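Local coordinates for glutamate racemase (Campylobacter jejuni, PDB 3UHF), which belongs to the Asp/Glu/hydantoin racemase family and holds D-glutamic acid in a pocket between two domains built on parallel sheets, at residues R60-Y63 and G64-K68. Sequence-based numbering, arbitrary orientation.
With DGL (D-glutamic acid), chain C.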
ATOM      1  N   ARG A  60       2.804  13.230 -10.978  1.00 21.20           N
ATOM      2  CA  ARG A  60       4.021  12.543 -11.403  1.00 21.57           C
ATOM      3  C   ARG A  60       3.912  11.016 -11.423  1.00 23.84           C
ATOM      4  O   ARG A  60       4.839  10.331 -11.856  1.00 22.90           O
ATOM      5  CB  ARG A  60       5.212  13.016 -10.554  1.00 19.93           C
ATOM      6  CG  ARG A  60       5.369  14.528 -10.573  1.00 21.95           C
ATOM      7  CD  ARG A  60       6.642  15.016  -9.894  1.00 21.26           C
ATOM      8  NE  ARG A  60       6.626  14.726  -8.466  1.00 22.52           N
ATOM      9  CZ  ARG A  60       7.385  15.361  -7.578  1.00 28.21           C
ATOM     10  NH1 ARG A  60       8.215  16.327  -7.975  1.00 24.14           N
ATOM     11  NH2 ARG A  60       7.306  15.040  -6.294  1.00 26.01           N
ATOM     12  N   VAL A  61       2.774  10.498 -10.963  1.00 20.04           N
ATOM     13  CA  VAL A  61       2.500   9.061 -10.905  1.00 18.22           C
ATOM     14  C   VAL A  61       2.588   8.485 -12.342  1.00 16.82           C
ATOM     15  O   VAL A  61       2.258   9.182 -13.314  1.00 19.00           O
ATOM     16  CB  VAL A  61       1.092   8.837 -10.273  1.00 21.75           C
ATOM     17  CG1 VAL A  61      -0.014   9.286 -11.227  1.00 18.79           C
ATOM     18  CG2 VAL A  61       0.866   7.377  -9.807  1.00 18.71           C
ATOM     19  N   PRO A  62       3.062   7.235 -12.501  1.00 17.44           N
ATOM     20  CA  PRO A  62       3.488   6.232 -11.523  1.00 16.04           C
ATOM     21  C   PRO A  62       4.950   6.342 -11.116  1.00 19.90           C
ATOM     22  O   PRO A  62       5.759   6.920 -11.840  1.00 18.94           O
ATOM     23  CB  PRO A  62       3.301   4.924 -12.295  1.00 19.41           C
ATOM     24  CG  PRO A  62       3.720   5.297 -13.685  1.00 18.83           C
ATOM     25  CD  PRO A  62       3.148   6.701 -13.879  1.00 19.07           C
ATOM     26  N   TYR A  63       5.269   5.752  -9.970  1.00 15.67           N
ATOM     27  CA  TYR A  63       6.643   5.635  -9.475  1.00 16.84           C
ATOM     28  C   TYR A  63       7.230   4.262  -9.834  1.00 18.75           C
ATOM     29  O   TYR A  63       8.451   4.085  -9.900  1.00 20.18           O
ATOM     30  CB  TYR A  63       6.682   5.777  -7.936  1.00 17.32           C
ATOM     31  CG  TYR A  63       6.433   7.161  -7.350  1.00 23.14           C
ATOM     32  CD1 TYR A  63       6.025   8.227  -8.138  1.00 20.55           C
ATOM     33  CD2 TYR A  63       6.622   7.396  -5.983  1.00 19.61           C
ATOM     34  CE1 TYR A  63       5.802   9.490  -7.580  1.00 23.15           C
ATOM     35  CE2 TYR A  63       6.400   8.646  -5.423  1.00 19.98           C
ATOM     36  CZ  TYR A  63       5.992   9.689  -6.216  1.00 21.73           C
ATOM     37  OH  TYR A  63       5.779  10.935  -5.654  1.00 23.66           O
ATOM     38  N   GLY A  64       6.346   3.299 -10.070  1.00 18.47           N
ATOM     39  CA  GLY A  64       6.726   1.900 -10.173  1.00 18.45           C
ATOM     40  C   GLY A  64       7.578   1.530 -11.370  1.00 20.17           C
ATOM     41  O   GLY A  64       8.140   0.445 -11.410  1.00 20.12           O
ATOM     42  N   VAL A  65       7.668   2.417 -12.351  1.00 18.93           N
ATOM     43  CA  VAL A  65       8.518   2.166 -13.514  1.00 19.24           C
ATOM     44  C   VAL A  65       9.727   3.094 -13.536  1.00 23.71           C
ATOM     45  O   VAL A  65      10.462   3.137 -14.518  1.00 25.26           O
ATOM     46  CB  VAL A  65       7.736   2.294 -14.836  1.00 23.40           C
ATOM     47  CG1 VAL A  65       6.739   1.170 -14.961  1.00 23.21           C
ATOM     48  CG2 VAL A  65       7.033   3.649 -14.922  1.00 22.13           C
ATOM     49  N   LYS A  66       9.938   3.828 -12.447  1.00 20.02           N
ATOM     50  CA  LYS A  66      11.028   4.793 -12.395  1.00 21.89           C
ATOM     51  C   LYS A  66      12.147   4.325 -11.460  1.00 22.62           C
ATOM     52  O   LYS A  66      12.054   3.256 -10.876  1.00 23.81           O
ATOM     53  CB  LYS A  66      10.482   6.173 -12.026  1.00 20.07           C
ATOM     54  CG  LYS A  66       9.545   6.659 -13.120  1.00 24.29           C
ATOM     55  CD  LYS A  66       8.666   7.819 -12.730  1.00 22.90           C
ATOM     56  CE  LYS A  66       7.777   8.171 -13.935  1.00 20.52           C
ATOM     57  NZ  LYS A  66       6.652   9.065 -13.550  1.00 19.04           N
ATOM     58  N   ASP A  67      13.207   5.118 -11.346  1.00 26.25           N
ATOM     59  CA  ASP A  67      14.428   4.668 -10.678  1.00 24.23           C
ATOM     60  C   ASP A  67      14.490   5.110  -9.228  1.00 25.52           C
ATOM     61  O   ASP A  67      13.817   6.060  -8.838  1.00 21.80           O
ATOM     62  CB  ASP A  67      15.649   5.220 -11.399  1.00 25.91           C
ATOM     63  CG  ASP A  67      15.688   6.730 -11.373  1.00 29.90           C
ATOM     64  OD1 ASP A  67      16.634   7.299 -10.797  1.00 34.41           O
ATOM     65  OD2 ASP A  67      14.757   7.352 -11.924  1.00 36.16           O
ATOM     66  N   LYS A  68      15.329   4.421  -8.451  1.00 24.44           N
ATOM     67  CA  LYS A  68      15.493   4.662  -7.013  1.00 24.20           C
ATOM     68  C   LYS A  68      15.693   6.134  -6.634  1.00 25.08           C
ATOM     69  O   LYS A  68      14.993   6.660  -5.762  1.00 26.03           O
ATOM     70  CB  LYS A  68      16.656   3.807  -6.473  1.00 27.88           C
ATOM     71  CG  LYS A  68      17.028   4.091  -5.020  1.00 38.62           C
ATOM     72  CD  LYS A  68      18.072   3.104  -4.488  1.00 48.81           C
ATOM     73  CE  LYS A  68      19.454   3.396  -5.030  1.00 61.07           C
ATOM     74  NZ  LYS A  68      20.033   4.647  -4.451  1.00 72.49           N
TER
HETATM   75  N   DGL C 260       1.499   3.144  -5.559  1.00 20.48           N
HETATM   76  CA  DGL C 260       2.331   2.234  -6.353  1.00 18.17           C
HETATM   77  C   DGL C 260       2.653   0.983  -5.551  1.00 17.30           C
HETATM   78  O   DGL C 260       1.962   0.654  -4.577  1.00 18.20           O
HETATM   79  CB  DGL C 260       1.620   1.831  -7.644  1.00 14.84           C
HETATM   80  CG  DGL C 260       1.483   2.980  -8.642  1.00 20.22           C
HETATM   81  CD  DGL C 260       2.842   3.519  -9.033  1.00 25.53           C
HETATM   82  OE1 DGL C 260       3.215   4.610  -8.545  1.00 20.42           O
HETATM   83  OE2 DGL C 260       3.553   2.830  -9.796  1.00 18.98           O
HETATM   84  OXT DGL C 260       3.586   0.266  -5.891  1.00 19.23           O
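Gly64 and Tyr63 share the side-chain carboxylate of D-glutamic acid, the one on CD, through their backbone N-H groups. Gly64 N lies 2.8 Å from DGL OE2, with a bent N-H...O angle of 140°. Tyr63 N is 2.7 Å from DGL OE1, and this bond is almost straight at 176°. Two successive N-H groups, one for each oxygen, should limit the rotation of the carboxylate. Pro62, which follows a cis peptide bond, brings CB to 3.3 Å from DGL OE2. Val65 comes next, and its CG2 packs against Pro62 CG at 3.9 Å. Lys66 N donates a hydrogen bond to Tyr63 O (3.0 Å) and closes a type I beta turn from Tyr63 to Lys66. The Lys66 side chain runs, extended, back toward the backbone of Arg60 and Pro62. Its CG stands anti to the carbonyl carbon (chi1 -64°). This carries NZ to Pro62 O, a hydrogen bond of 2.9 Å. Lys66 NZ is also 2.8 Å from Arg60 O. Asp67 is the N-cap of the next helix. Arg60 makes salt bridges to Asp57 and Glu77, and Tyr63 OH makes a hydrogen bond to Asp57. Residues 60-67 lie in the loop between strand 51-56 and helix 68-82, which Lys68 begins. Val61, Pro62, Tyr63 and Gly64 line the pocket, with the Tyr63 side chain against Thr96 of helix 95-100.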